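Histidinol dehydrogenase (Elizabethkingia anophelis NUHP1, PDB 6AN0) probably catalyses the last step of histidine biosynthesis, the zinc- and NAD-dependent two-stage oxidation of L-histidinol through L-histidinaldehyde to L-histidine. Local coordinates at residues A[10-15]-A[310-315]; A[18-23]-A[321-326]; A[242-247]-A[271-276]; A[252-257]-A[286-291]. All blocks are in the same frame, centred on the assembly; numbering follows the deposited sequence.

Contact 1: A[10-15]-A[310-315]; sequences QTYINP and RGIVLD
With CG anti to the carbonyl carbon in both (chi1 -51° and -49°), Tyr-12 and Arg-310 bring phenol ring and arginine carbons together on the face that the parallel register makes them share with Ile-312. The arginine chain runs extended from CG to NE, and its CB, CG and CD all pass near one ring atom, the closest approach being Tyr-12 CE2 to Arg-310 CD at 3.8 Å. The guanidinium goes on past the ring, where NH1 bonds to the carbonyl of Gln-25. Beyond them Pro-15 CG packs on Ile-312 CG2 at 3.7 Å, the stiff pyrrolidine ring crossing the isoleucine at about a right angle. On the opposite face, Ile-13 and Val-313 lie side by side, CD1 to CG2 3.6 Å. Four hydrogen bonds zip the backbones: Gly-311 N to Gln-10 O (2.9 Å), Tyr-12 N to Gly-311 O (2.8 Å), Val-313 N to Tyr-12 O (3.0 Å) and a more bent one from Asn-14 N to Val-313 O (2.9 Å). Glycine suits position 311 because only hydrogen faces the nearby Thr-11 methyl. Strand 10-13, outermost in the parallel sheet within this chain, is held by these hydrogen bonds and by apolar carbons, the arginine's charge being directed beyond the pair.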
loop_
_atom_site.group_PDB
_atom_site.type_symbol
_atom_site.label_atom_id
_atom_site.label_comp_id
_atom_site.label_asym_id
_atom_site.label_seq_id
_atom_site.Cartn_x
_atom_site.Cartn_y
_atom_site.Cartn_z
ATOM N N GLN A 10 -9.613 -34.056 -5.493
ATOM C CA GLN A 10 -9.242 -34.905 -4.372
ATOM C C GLN A 10 -9.962 -34.460 -3.103
ATOM O O GLN A 10 -10.189 -33.266 -2.885
ATOM C CB GLN A 10 -7.728 -34.852 -4.166
ATOM C CG GLN A 10 -7.180 -35.797 -3.120
ATOM C CD GLN A 10 -5.724 -36.130 -3.371
ATOM O OE1 GLN A 10 -5.279 -36.176 -4.519
ATOM N NE2 GLN A 10 -4.970 -36.356 -2.299
ATOM N N THR A 11 -10.313 -35.429 -2.257
ATOM C CA THR A 11 -11.093 -35.145 -1.060
ATOM C C THR A 11 -10.385 -35.621 0.203
ATOM O O THR A 11 -9.622 -36.592 0.189
ATOM C CB THR A 11 -12.480 -35.784 -1.122
ATOM O OG1 THR A 11 -12.347 -37.193 -1.318
ATOM C CG2 THR A 11 -13.278 -35.196 -2.255
ATOM N N TYR A 12 -10.684 -34.930 1.304
ATOM C CA TYR A 12 -10.102 -35.207 2.613
ATOM C C TYR A 12 -11.215 -35.135 3.649
ATOM O O TYR A 12 -11.877 -34.100 3.770
ATOM C CB TYR A 12 -8.993 -34.201 2.938
ATOM C CG TYR A 12 -7.957 -34.049 1.845
ATOM C CD1 TYR A 12 -6.780 -34.797 1.863
ATOM C CD2 TYR A 12 -8.157 -33.169 0.793
ATOM C CE1 TYR A 12 -5.832 -34.660 0.861
ATOM C CE2 TYR A 12 -7.218 -33.026 -0.211
ATOM C CZ TYR A 12 -6.058 -33.771 -0.172
ATOM O OH TYR A 12 -5.129 -33.621 -1.175
ATOM N N ILE A 13 -11.427 -36.223 4.390
ATOM C CA ILE A 13 -12.557 -36.336 5.310
ATOM C C ILE A 13 -12.038 -36.184 6.734
ATOM O O ILE A 13 -11.388 -37.094 7.267
ATOM C CB ILE A 13 -13.302 -37.667 5.145
ATOM C CG1 ILE A 13 -13.648 -37.920 3.676
ATOM C CG2 ILE A 13 -14.558 -37.665 5.997
ATOM C CD1 ILE A 13 -14.518 -36.831 3.045
ATOM N N ASN A 14 -12.365 -35.059 7.364
ATOM C CA ASN A 14 -11.946 -34.749 8.727
ATOM C C ASN A 14 -10.428 -34.871 8.912
ATOM O O ASN A 14 -9.959 -35.653 9.738
ATOM C CB ASN A 14 -12.671 -35.628 9.739
ATOM C CG ASN A 14 -14.182 -35.564 9.606
ATOM O OD1 ASN A 14 -14.830 -36.583 9.362
ATOM N ND2 ASN A 14 -14.754 -34.374 9.776
ATOM N N PRO A 15 -9.635 -34.100 8.161
ATOM C CA PRO A 15 -8.191 -34.151 8.363
ATOM C C PRO A 15 -7.820 -33.561 9.714
ATOM O O PRO A 15 -8.476 -32.623 10.197
ATOM C CB PRO A 15 -7.641 -33.298 7.206
ATOM C CG PRO A 15 -8.736 -32.341 6.900
ATOM C CD PRO A 15 -10.021 -33.081 7.165
ATOM N N ARG A 310 -9.144 -29.066 -3.832
ATOM C CA ARG A 310 -9.379 -29.921 -2.673
ATOM C C ARG A 310 -10.800 -29.740 -2.162
ATOM O O ARG A 310 -11.261 -28.606 -2.023
ATOM C CB ARG A 310 -8.392 -29.603 -1.534
ATOM C CG ARG A 310 -6.935 -29.538 -1.964
ATOM C CD ARG A 310 -5.984 -29.434 -0.790
ATOM N NE ARG A 310 -4.606 -29.584 -1.245
ATOM C CZ ARG A 310 -3.760 -28.576 -1.420
ATOM N NH1 ARG A 310 -4.138 -27.336 -1.151
ATOM N NH2 ARG A 310 -2.523 -28.813 -1.847
ATOM N N GLY A 311 -11.480 -30.847 -1.879
ATOM C CA GLY A 311 -12.714 -30.838 -1.101
ATOM C C GLY A 311 -12.467 -31.439 0.275
ATOM O O GLY A 311 -11.912 -32.535 0.394
ATOM N N ILE A 312 -12.879 -30.708 1.309
ATOM C CA ILE A 312 -12.538 -31.051 2.685
ATOM C C ILE A 312 -13.800 -31.033 3.534
ATOM O O ILE A 312 -14.537 -30.041 3.536
ATOM C CB ILE A 312 -11.488 -30.076 3.254
ATOM C CG1 ILE A 312 -10.281 -29.998 2.310
ATOM C CG2 ILE A 312 -11.070 -30.502 4.665
ATOM C CD1 ILE A 312 -9.292 -28.905 2.646
ATOM N N VAL A 313 -14.038 -32.115 4.271
ATOM C CA VAL A 313 -15.128 -32.176 5.241
ATOM C C VAL A 313 -14.581 -31.836 6.620
ATOM O O VAL A 313 -13.612 -32.446 7.086
ATOM C CB VAL A 313 -15.812 -33.554 5.245
ATOM C CG1 VAL A 313 -16.891 -33.582 6.312
ATOM C CG2 VAL A 313 -16.409 -33.842 3.887
ATOM N N LEU A 314 -15.201 -30.857 7.268
ATOM C CA LEU A 314 -14.864 -30.435 8.620
ATOM C C LEU A 314 -16.153 -30.343 9.425
ATOM O O LEU A 314 -17.192 -29.945 8.892
ATOM C CB LEU A 314 -14.125 -29.078 8.598
ATOM C CG LEU A 314 -12.766 -29.073 7.886
ATOM C CD1 LEU A 314 -12.239 -27.645 7.638
ATOM C CD2 LEU A 314 -11.745 -29.914 8.661
ATOM N N ASP A 315 -16.092 -30.691 10.708
ATOM C CA ASP A 315 -17.310 -31.022 11.440
ATOM C C ASP A 315 -18.021 -29.814 12.051
ATOM O O ASP A 315 -18.923 -30.002 12.869
ATOM C CB ASP A 315 -17.016 -32.073 12.522
ATOM C CG ASP A 315 -16.003 -31.611 13.552
ATOM O OD1 ASP A 315 -15.642 -30.416 13.575
ATOM O OD2 ASP A 315 -15.564 -32.465 14.353
#

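Contact 2: A[18-23]-A[321-326]; sequences SEWKNL and IAFSNL
Helix 317-327, which follows strand 310-313 and packs against the parallel sheet, meets the short N-terminal helix 20-23 here through an aromatic pair. Phe-323 turns an edge toward the face of the Trp-20 indole: the centroids of the phenyl and the indole six-membered ring are 5.3 Å apart and the planes stand at 63°, an edge-to-face stack. Phe-323 CD1 sits over the indole, 3.7 Å from Trp-20 CD2, and Phe-323 CB adds a CH-pi contact over the six-membered ring. With CG of Phe-323 opposite its own backbone N (chi1 -174°), the phenyl swings along the indole and on to Leu-23, whose CB lies at the phenyl edge, 3.9 Å from CE1. Leu-326 comes from another direction, its CD1 in the indole plane and 3.6 Å from Trp-20 CE3. Tryptophan suits this place because one broad, flat group can meet a ring over its face and a methyl at its edge, and also reach the helix backbone, with CZ3 3.5 Å from Phe-323 N. Leu-314 touches the indole too, while Ile-312 packs on the phenyl. No hydrogen bond joins the two segments, so dispersion, the weak electrostatics of the tilted rings and water exclusion probably hold them together.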
loop_
_atom_site.group_PDB
_atom_site.type_symbol
_atom_site.label_atom_id
_atom_site.label_comp_id
_atom_site.label_asym_id
_atom_site.label_seq_id
_atom_site.Cartn_x
_atom_site.Cartn_y
_atom_site.Cartn_z
ATOM N N SER A 18 -2.942 -31.203 12.247
ATOM C CA SER A 18 -1.541 -31.312 11.856
ATOM C C SER A 18 -1.353 -31.338 10.343
ATOM O O SER A 18 -0.239 -31.097 9.867
ATOM C CB SER A 18 -0.926 -32.565 12.475
ATOM O OG SER A 18 -1.709 -33.710 12.185
ATOM N N GLU A 19 -2.405 -31.626 9.580
ATOM C CA GLU A 19 -2.313 -31.658 8.128
ATOM C C GLU A 19 -2.751 -30.355 7.466
ATOM O O GLU A 19 -2.551 -30.196 6.255
ATOM C CB GLU A 19 -3.143 -32.825 7.575
ATOM N N TRP A 20 -3.325 -29.412 8.220
ATOM C CA TRP A 20 -3.833 -28.192 7.601
ATOM C C TRP A 20 -2.714 -27.409 6.926
ATOM O O TRP A 20 -2.917 -26.827 5.853
ATOM C CB TRP A 20 -4.547 -27.318 8.631
ATOM C CG TRP A 20 -5.860 -27.863 9.089
ATOM C CD1 TRP A 20 -6.284 -29.158 9.017
ATOM C CD2 TRP A 20 -6.926 -27.124 9.696
ATOM N NE1 TRP A 20 -7.550 -29.270 9.541
ATOM C CE2 TRP A 20 -7.965 -28.036 9.966
ATOM C CE3 TRP A 20 -7.100 -25.781 10.044
ATOM C CZ2 TRP A 20 -9.163 -27.645 10.563
ATOM C CZ3 TRP A 20 -8.297 -25.395 10.629
ATOM C CH2 TRP A 20 -9.309 -26.324 10.886
ATOM N N LYS A 21 -1.523 -27.399 7.533
ATOM C CA LYS A 21 -0.374 -26.727 6.932
ATOM C C LYS A 21 -0.173 -27.161 5.487
ATOM O O LYS A 21 0.187 -26.347 4.629
ATOM C CB LYS A 21 0.886 -27.008 7.756
ATOM N N ASN A 22 -0.428 -28.437 5.193
ATOM C CA ASN A 22 -0.272 -28.926 3.828
ATOM C C ASN A 22 -1.493 -28.644 2.965
ATOM O O ASN A 22 -1.351 -28.379 1.765
ATOM C CB ASN A 22 0.029 -30.424 3.851
ATOM C CG ASN A 22 1.311 -30.731 4.574
ATOM O OD1 ASN A 22 1.342 -31.549 5.491
ATOM N ND2 ASN A 22 2.380 -30.046 4.185
ATOM N N LEU A 23 -2.689 -28.672 3.547
ATOM C CA LEU A 23 -3.897 -28.499 2.753
ATOM C C LEU A 23 -4.144 -27.054 2.330
ATOM O O LEU A 23 -4.959 -26.828 1.431
ATOM C CB LEU A 23 -5.104 -29.033 3.523
ATOM C CG LEU A 23 -5.042 -30.539 3.775
ATOM C CD1 LEU A 23 -6.201 -30.986 4.650
ATOM C CD2 LEU A 23 -5.031 -31.295 2.455
ATOM N N ILE A 321 -14.349 -21.894 9.015
ATOM C CA ILE A 321 -13.875 -20.509 9.045
ATOM C C ILE A 321 -12.413 -20.456 9.471
ATOM O O ILE A 321 -11.616 -19.684 8.918
ATOM C CB ILE A 321 -14.758 -19.663 9.986
ATOM C CG1 ILE A 321 -16.215 -19.616 9.498
ATOM C CG2 ILE A 321 -14.185 -18.252 10.150
ATOM C CD1 ILE A 321 -16.448 -18.661 8.365
ATOM N N ALA A 322 -12.041 -21.258 10.478
ATOM C CA ALA A 322 -10.656 -21.268 10.939
ATOM C C ALA A 322 -9.721 -21.760 9.843
ATOM O O ALA A 322 -8.648 -21.187 9.635
ATOM C CB ALA A 322 -10.516 -22.126 12.204
ATOM N N PHE A 323 -10.118 -22.805 9.110
ATOM C CA PHE A 323 -9.341 -23.215 7.940
ATOM C C PHE A 323 -9.254 -22.082 6.924
ATOM O O PHE A 323 -8.174 -21.787 6.392
ATOM C CB PHE A 323 -9.955 -24.465 7.308
ATOM C CG PHE A 323 -9.134 -25.051 6.187
ATOM C CD1 PHE A 323 -8.388 -26.204 6.389
ATOM C CD2 PHE A 323 -9.114 -24.457 4.927
ATOM C CE1 PHE A 323 -7.632 -26.750 5.360
ATOM C CE2 PHE A 323 -8.362 -24.989 3.899
ATOM C CZ PHE A 323 -7.615 -26.147 4.116
ATOM N N SER A 324 -10.389 -21.428 6.639
ATOM C CA SER A 324 -10.386 -20.357 5.645
ATOM C C SER A 324 -9.461 -19.220 6.061
ATOM O O SER A 324 -8.766 -18.631 5.221
ATOM C CB SER A 324 -11.812 -19.833 5.431
ATOM O OG SER A 324 -11.842 -18.834 4.418
ATOM N N ASN A 325 -9.438 -18.896 7.357
ATOM C CA ASN A 325 -8.596 -17.803 7.835
ATOM C C ASN A 325 -7.113 -18.140 7.697
ATOM O O ASN A 325 -6.292 -17.248 7.444
ATOM C CB ASN A 325 -8.948 -17.463 9.290
ATOM C CG ASN A 325 -10.289 -16.726 9.427
ATOM O OD1 ASN A 325 -10.753 -16.061 8.496
ATOM N ND2 ASN A 325 -10.897 -16.821 10.612
ATOM N N LEU A 326 -6.755 -19.417 7.832
ATOM C CA LEU A 326 -5.380 -19.842 7.577
ATOM C C LEU A 326 -5.049 -19.812 6.086
ATOM O O LEU A 326 -3.912 -19.507 5.705
ATOM C CB LEU A 326 -5.155 -21.250 8.140
ATOM C CG LEU A 326 -5.235 -21.415 9.661
ATOM C CD1 LEU A 326 -4.991 -22.865 10.071
ATOM C CD2 LEU A 326 -4.253 -20.500 10.349
#

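Contact 3: A[242-247]-A[271-276]; sequences EVLVIA and QVILLT
Strands 242-247 and 271-276 belong to a right-handed beta-alpha-beta unit whose crossover is helix 253-264, and they pair in parallel register along all six residues. Five hydrogen bonds link them. Gln-271 O takes the N-H of Val-243 at 3.2 Å, the longest of the set; Val-243 O then receives Ile-273 N (2.9 Å), Ile-273 O receives Val-245 N (2.9 Å), Val-245 O receives Leu-275 N (2.8 Å, N-H...O 174°) and Leu-275 O receives Ala-247 N (2.9 Å). The outward-turned peptides of Leu-244 and Ile-246 hydrogen-bond to strand 331-335; on the far edge Val-272 N bonds to Ser-309 OG, and backbone hydrogen bonds run to strand 310-313. Branched aliphatic residues suit strands buried between helices: Val-243 meets Val-272 on the face carrying helix 253-264. Two polar side chains lie at the N-terminal ends. Glu-242 OE1 accepts from Glu-330 N and forms a salt bridge with Arg-26, OE2 accepts from Asn-376 N, and the backbone O from His-331 ND1, probably helping to position these two predicted proton acceptors. Gln-271 bonds through OE1 to Tyr-327 OH and through NE2 to Gln-308 O and Gln-25 O; Thr-276 OG1 bonds to Asp-278 O. Leu-244 CD2 reaches Leu-275 CD1 at 3.8 Å.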
loop_
_atom_site.group_PDB
_atom_site.type_symbol
_atom_site.label_atom_id
_atom_site.label_comp_id
_atom_site.label_asym_id
_atom_site.label_seq_id
_atom_site.Cartn_x
_atom_site.Cartn_y
_atom_site.Cartn_z
ATOM N N GLU A 242 -8.411 -17.712 -7.285
ATOM C CA GLU A 242 -8.786 -18.805 -6.395
ATOM C C GLU A 242 -10.120 -18.489 -5.723
ATOM O O GLU A 242 -10.509 -17.324 -5.590
ATOM C CB GLU A 242 -7.690 -19.033 -5.345
ATOM C CG GLU A 242 -7.487 -17.771 -4.535
ATOM C CD GLU A 242 -6.241 -17.738 -3.683
ATOM O OE1 GLU A 242 -6.332 -17.133 -2.592
ATOM O OE2 GLU A 242 -5.177 -18.264 -4.106
ATOM N N VAL A 243 -10.826 -19.536 -5.312
ATOM C CA VAL A 243 -12.023 -19.376 -4.491
ATOM C C VAL A 243 -12.015 -20.443 -3.404
ATOM O O VAL A 243 -11.549 -21.568 -3.604
ATOM C CB VAL A 243 -13.341 -19.447 -5.319
ATOM C CG1 VAL A 243 -13.565 -20.851 -5.901
ATOM C CG2 VAL A 243 -14.551 -19.035 -4.468
ATOM N N LEU A 244 -12.549 -20.082 -2.242
ATOM C CA LEU A 244 -12.861 -21.042 -1.197
ATOM C C LEU A 244 -14.339 -20.895 -0.877
ATOM O O LEU A 244 -14.822 -19.773 -0.690
ATOM C CB LEU A 244 -11.992 -20.816 0.046
ATOM C CG LEU A 244 -12.082 -21.821 1.202
ATOM C CD1 LEU A 244 -10.749 -21.879 1.937
ATOM C CD2 LEU A 244 -13.219 -21.463 2.185
ATOM N N VAL A 245 -15.055 -22.016 -0.870
ATOM C CA VAL A 245 -16.481 -22.062 -0.567
ATOM C C VAL A 245 -16.672 -22.830 0.731
ATOM O O VAL A 245 -16.070 -23.891 0.924
ATOM C CB VAL A 245 -17.280 -22.731 -1.705
ATOM C CG1 VAL A 245 -18.788 -22.748 -1.380
ATOM C CG2 VAL A 245 -16.992 -22.050 -3.035
ATOM N N ILE A 246 -17.534 -22.308 1.604
ATOM C CA ILE A 246 -17.989 -23.010 2.803
ATOM C C ILE A 246 -19.471 -23.330 2.627
ATOM O O ILE A 246 -20.285 -22.425 2.393
ATOM C CB ILE A 246 -17.762 -22.175 4.072
ATOM C CG1 ILE A 246 -16.268 -21.856 4.239
ATOM C CG2 ILE A 246 -18.312 -22.908 5.294
ATOM C CD1 ILE A 246 -15.951 -21.044 5.520
ATOM N N ALA A 247 -19.829 -24.608 2.755
ATOM C CA ALA A 247 -21.186 -25.066 2.464
ATOM C C ALA A 247 -21.720 -25.943 3.590
ATOM O O ALA A 247 -21.051 -26.892 4.005
ATOM C CB ALA A 247 -21.214 -25.849 1.141
ATOM N N GLN A 271 -7.000 -22.282 -8.384
ATOM C CA GLN A 271 -7.244 -23.288 -7.363
ATOM C C GLN A 271 -8.595 -23.033 -6.721
ATOM O O GLN A 271 -8.955 -21.879 -6.452
ATOM C CB GLN A 271 -6.158 -23.281 -6.275
ATOM C CG GLN A 271 -6.344 -24.393 -5.238
ATOM C CD GLN A 271 -5.251 -24.421 -4.190
ATOM O OE1 GLN A 271 -5.000 -23.424 -3.523
ATOM N NE2 GLN A 271 -4.582 -25.573 -4.047
ATOM N N VAL A 272 -9.341 -24.102 -6.463
ATOM C CA VAL A 272 -10.584 -23.967 -5.713
ATOM C C VAL A 272 -10.538 -24.891 -4.501
ATOM O O VAL A 272 -9.949 -25.978 -4.531
ATOM C CB VAL A 272 -11.841 -24.236 -6.579
ATOM C CG1 VAL A 272 -11.757 -23.483 -7.912
ATOM C CG2 VAL A 272 -12.053 -25.731 -6.809
ATOM N N ILE A 273 -11.166 -24.434 -3.417
ATOM C CA ILE A 273 -11.245 -25.172 -2.166
ATOM C C ILE A 273 -12.706 -25.220 -1.762
ATOM O O ILE A 273 -13.356 -24.172 -1.683
ATOM C CB ILE A 273 -10.414 -24.504 -1.050
ATOM C CG1 ILE A 273 -8.961 -24.309 -1.496
ATOM C CG2 ILE A 273 -10.484 -25.339 0.229
ATOM C CD1 ILE A 273 -8.186 -25.586 -1.581
ATOM N N LEU A 274 -13.227 -26.425 -1.526
ATOM C CA LEU A 274 -14.584 -26.609 -1.012
ATOM C C LEU A 274 -14.510 -27.204 0.392
ATOM O O LEU A 274 -13.971 -28.300 0.580
ATOM C CB LEU A 274 -15.403 -27.513 -1.940
ATOM C CG LEU A 274 -16.785 -27.978 -1.452
ATOM C CD1 LEU A 274 -17.709 -26.790 -1.188
ATOM C CD2 LEU A 274 -17.425 -28.935 -2.456
ATOM N N LEU A 275 -15.038 -26.474 1.374
ATOM C CA LEU A 275 -15.170 -26.945 2.747
ATOM C C LEU A 275 -16.643 -27.217 3.006
ATOM O O LEU A 275 -17.479 -26.347 2.744
ATOM C CB LEU A 275 -14.652 -25.902 3.749
ATOM C CG LEU A 275 -13.242 -25.335 3.556
ATOM C CD1 LEU A 275 -12.931 -24.358 4.684
ATOM C CD2 LEU A 275 -12.214 -26.452 3.515
ATOM N N THR A 276 -16.972 -28.418 3.482
ATOM C CA THR A 276 -18.361 -28.739 3.799
ATOM C C THR A 276 -18.453 -29.258 5.226
ATOM O O THR A 276 -17.481 -29.794 5.769
ATOM C CB THR A 276 -18.973 -29.786 2.834
ATOM O OG1 THR A 276 -18.387 -31.070 3.075
ATOM C CG2 THR A 276 -18.746 -29.408 1.385
#

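Contact 4: A[252-257]-A[286-291]; sequences NPEFVA and LMQVEN
The amide of Gln-288 and the carboxylate of Glu-254 meet with their planes 54° apart, and the touching is done by the glutamate's methylenes: Glu-254 CG lies 3.7 Å from Gln-288 OE1, and Glu-254 CB 3.9 Å from Gln-288 CD. A second flat pair lies within 252-257, where the Asn-252 amide nitrogen, ND2, stands over one face of the Phe-255 ring, 3.5 Å above its plane. The glutamine reaches its place by a turn about CB-CG (chi2 -75°), which folds the amide back over the first turn of the neighbouring helix, and Gln-292 NE2 bonds to its OE1. The helices, 253-264 and 279-293, follow successive strands of the parallel sheet; their segments 253-257 and 286-291 cross at -56° with axes 8.1 Å apart. The small methyl of Ala-257 lets them come close, its CB fitting against Gln-288 CB at 3.4 Å and Val-289 CG2 at 3.6 Å. Asn-252 is the N-cap of helix 253-264, its OD1 accepting from Phe-255 N at 3.3 Å and more weakly from Glu-254 N; asparagine serves well because its short amide can turn back to the first N-H groups. Glu-254 and Phe-255 also pack on Val-429 and Arg-430 of the second subunit.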
loop_
_atom_site.group_PDB
_atom_site.type_symbol
_atom_site.label_atom_id
_atom_site.label_comp_id
_atom_site.label_asym_id
_atom_site.label_seq_id
_atom_site.Cartn_x
_atom_site.Cartn_y
_atom_site.Cartn_z
ATOM N N ASN A 252 -26.861 -25.098 -1.964
ATOM C CA ASN A 252 -27.400 -25.754 -3.144
ATOM C C ASN A 252 -26.242 -26.377 -3.909
ATOM O O ASN A 252 -25.427 -25.639 -4.483
ATOM C CB ASN A 252 -28.154 -24.755 -4.025
ATOM C CG ASN A 252 -28.825 -25.409 -5.224
ATOM O OD1 ASN A 252 -28.218 -26.209 -5.934
ATOM N ND2 ASN A 252 -30.083 -25.054 -5.465
ATOM N N PRO A 253 -26.116 -27.707 -3.939
ATOM C CA PRO A 253 -24.956 -28.310 -4.619
ATOM C C PRO A 253 -24.823 -27.915 -6.083
ATOM O O PRO A 253 -23.690 -27.805 -6.575
ATOM C CB PRO A 253 -25.200 -29.817 -4.445
ATOM C CG PRO A 253 -25.970 -29.900 -3.168
ATOM C CD PRO A 253 -26.889 -28.702 -3.182
ATOM N N GLU A 254 -25.933 -27.695 -6.800
ATOM C CA GLU A 254 -25.818 -27.217 -8.176
ATOM C C GLU A 254 -25.164 -25.844 -8.225
ATOM O O GLU A 254 -24.332 -25.579 -9.101
ATOM C CB GLU A 254 -27.182 -27.159 -8.862
ATOM C CG GLU A 254 -27.059 -26.778 -10.347
ATOM C CD GLU A 254 -28.393 -26.532 -11.019
ATOM O OE1 GLU A 254 -29.309 -25.982 -10.367
ATOM O OE2 GLU A 254 -28.523 -26.887 -12.204
ATOM N N PHE A 255 -25.538 -24.956 -7.297
ATOM C CA PHE A 255 -24.948 -23.617 -7.259
ATOM C C PHE A 255 -23.469 -23.686 -6.898
ATOM O O PHE A 255 -22.632 -23.015 -7.514
ATOM C CB PHE A 255 -25.666 -22.722 -6.241
ATOM C CG PHE A 255 -27.102 -22.402 -6.562
ATOM C CD1 PHE A 255 -27.754 -22.939 -7.662
ATOM C CD2 PHE A 255 -27.812 -21.540 -5.722
ATOM C CE1 PHE A 255 -29.069 -22.629 -7.918
ATOM C CE2 PHE A 255 -29.131 -21.229 -5.973
ATOM C CZ PHE A 255 -29.767 -21.778 -7.071
ATOM N N VAL A 256 -23.134 -24.480 -5.875
ATOM C CA VAL A 256 -21.749 -24.562 -5.416
ATOM C C VAL A 256 -20.849 -25.110 -6.521
ATOM O O VAL A 256 -19.758 -24.582 -6.771
ATOM C CB VAL A 256 -21.661 -25.414 -4.133
ATOM C CG1 VAL A 256 -20.206 -25.700 -3.776
ATOM C CG2 VAL A 256 -22.364 -24.703 -2.965
ATOM N N ALA A 257 -21.290 -26.170 -7.199
ATOM C CA ALA A 257 -20.500 -26.707 -8.306
ATOM C C ALA A 257 -20.266 -25.659 -9.390
ATOM O O ALA A 257 -19.148 -25.526 -9.911
ATOM C CB ALA A 257 -21.197 -27.930 -8.893
ATOM N N LEU A 286 -19.755 -32.688 -5.818
ATOM C CA LEU A 286 -18.793 -33.260 -6.759
ATOM C C LEU A 286 -19.494 -33.915 -7.940
ATOM O O LEU A 286 -18.999 -33.860 -9.075
ATOM C CB LEU A 286 -17.898 -34.268 -6.046
ATOM C CG LEU A 286 -16.881 -33.646 -5.091
ATOM C CD1 LEU A 286 -16.025 -34.709 -4.431
ATOM C CD2 LEU A 286 -16.029 -32.656 -5.839
ATOM N N MET A 287 -20.635 -34.557 -7.694
ATOM C CA MET A 287 -21.426 -35.092 -8.797
ATOM C C MET A 287 -21.859 -33.979 -9.739
ATOM O O MET A 287 -21.811 -34.136 -10.965
ATOM C CB MET A 287 -22.648 -35.837 -8.255
ATOM C CG MET A 287 -22.329 -37.123 -7.508
ATOM S SD MET A 287 -23.786 -37.869 -6.738
ATOM C CE MET A 287 -24.871 -38.048 -8.156
ATOM N N GLN A 288 -22.288 -32.842 -9.177
ATOM C CA GLN A 288 -22.660 -31.698 -10.001
ATOM C C GLN A 288 -21.458 -31.157 -10.766
ATOM O O GLN A 288 -21.586 -30.753 -11.927
ATOM C CB GLN A 288 -23.275 -30.602 -9.126
ATOM C CG GLN A 288 -24.728 -30.852 -8.727
ATOM C CD GLN A 288 -25.710 -30.600 -9.859
ATOM O OE1 GLN A 288 -25.359 -30.023 -10.888
ATOM N NE2 GLN A 288 -26.953 -31.031 -9.669
ATOM N N VAL A 289 -20.284 -31.132 -10.129
ATOM C CA VAL A 289 -19.076 -30.673 -10.813
ATOM C C VAL A 289 -18.798 -31.544 -12.025
ATOM O O VAL A 289 -18.530 -31.043 -13.122
ATOM C CB VAL A 289 -17.875 -30.666 -9.851
ATOM C CG1 VAL A 289 -16.561 -30.520 -10.639
ATOM C CG2 VAL A 289 -18.014 -29.558 -8.821
ATOM N N GLU A 290 -18.859 -32.870 -11.843
ATOM C CA GLU A 290 -18.565 -33.776 -12.946
ATOM C C GLU A 290 -19.545 -33.572 -14.094
ATOM O O GLU A 290 -19.142 -33.505 -15.262
ATOM C CB GLU A 290 -18.601 -35.232 -12.465
ATOM C CG GLU A 290 -17.462 -35.610 -11.524
ATOM C CD GLU A 290 -16.099 -35.164 -12.040
ATOM O OE1 GLU A 290 -15.420 -34.384 -11.337
ATOM O OE2 GLU A 290 -15.708 -35.586 -13.149
ATOM N N ASN A 291 -20.842 -33.476 -13.777
ATOM C CA ASN A 291 -21.852 -33.315 -14.820
ATOM C C ASN A 291 -21.724 -31.968 -15.523
ATOM O O ASN A 291 -21.785 -31.900 -16.756
ATOM C CB ASN A 291 -23.249 -33.480 -14.233
ATOM C CG ASN A 291 -23.566 -34.916 -13.895
ATOM O OD1 ASN A 291 -22.878 -35.835 -14.343
ATOM N ND2 ASN A 291 -24.616 -35.123 -13.107
#

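All four contacts belong to one alpha/beta unit, a parallel sheet with helices on both faces. Contacts 1 and 3 lie in the six-stranded sheet, with strand 310-313 beside strand 271-276, so 10-13, 310-313, 271-276 and 242-247 run in that order. Between centres, contacts 1 and 3 are 11 Å apart; contact 2, which packs helices 20-23 and 317-327 on one face, is 11 Å from contact 1 and 12 Å from contact 3; contact 4, on the other face, is 12 Å from contact 3 and 23 Å from contact 2. Along the chain, contacts 3 and 4 interlock and nest inside the loops of nearly 300 residues closed by contacts 1 and 2. The N-terminal segment thereby completes a sheet whose inner strand 242-247 borders the predicted catalytic residues.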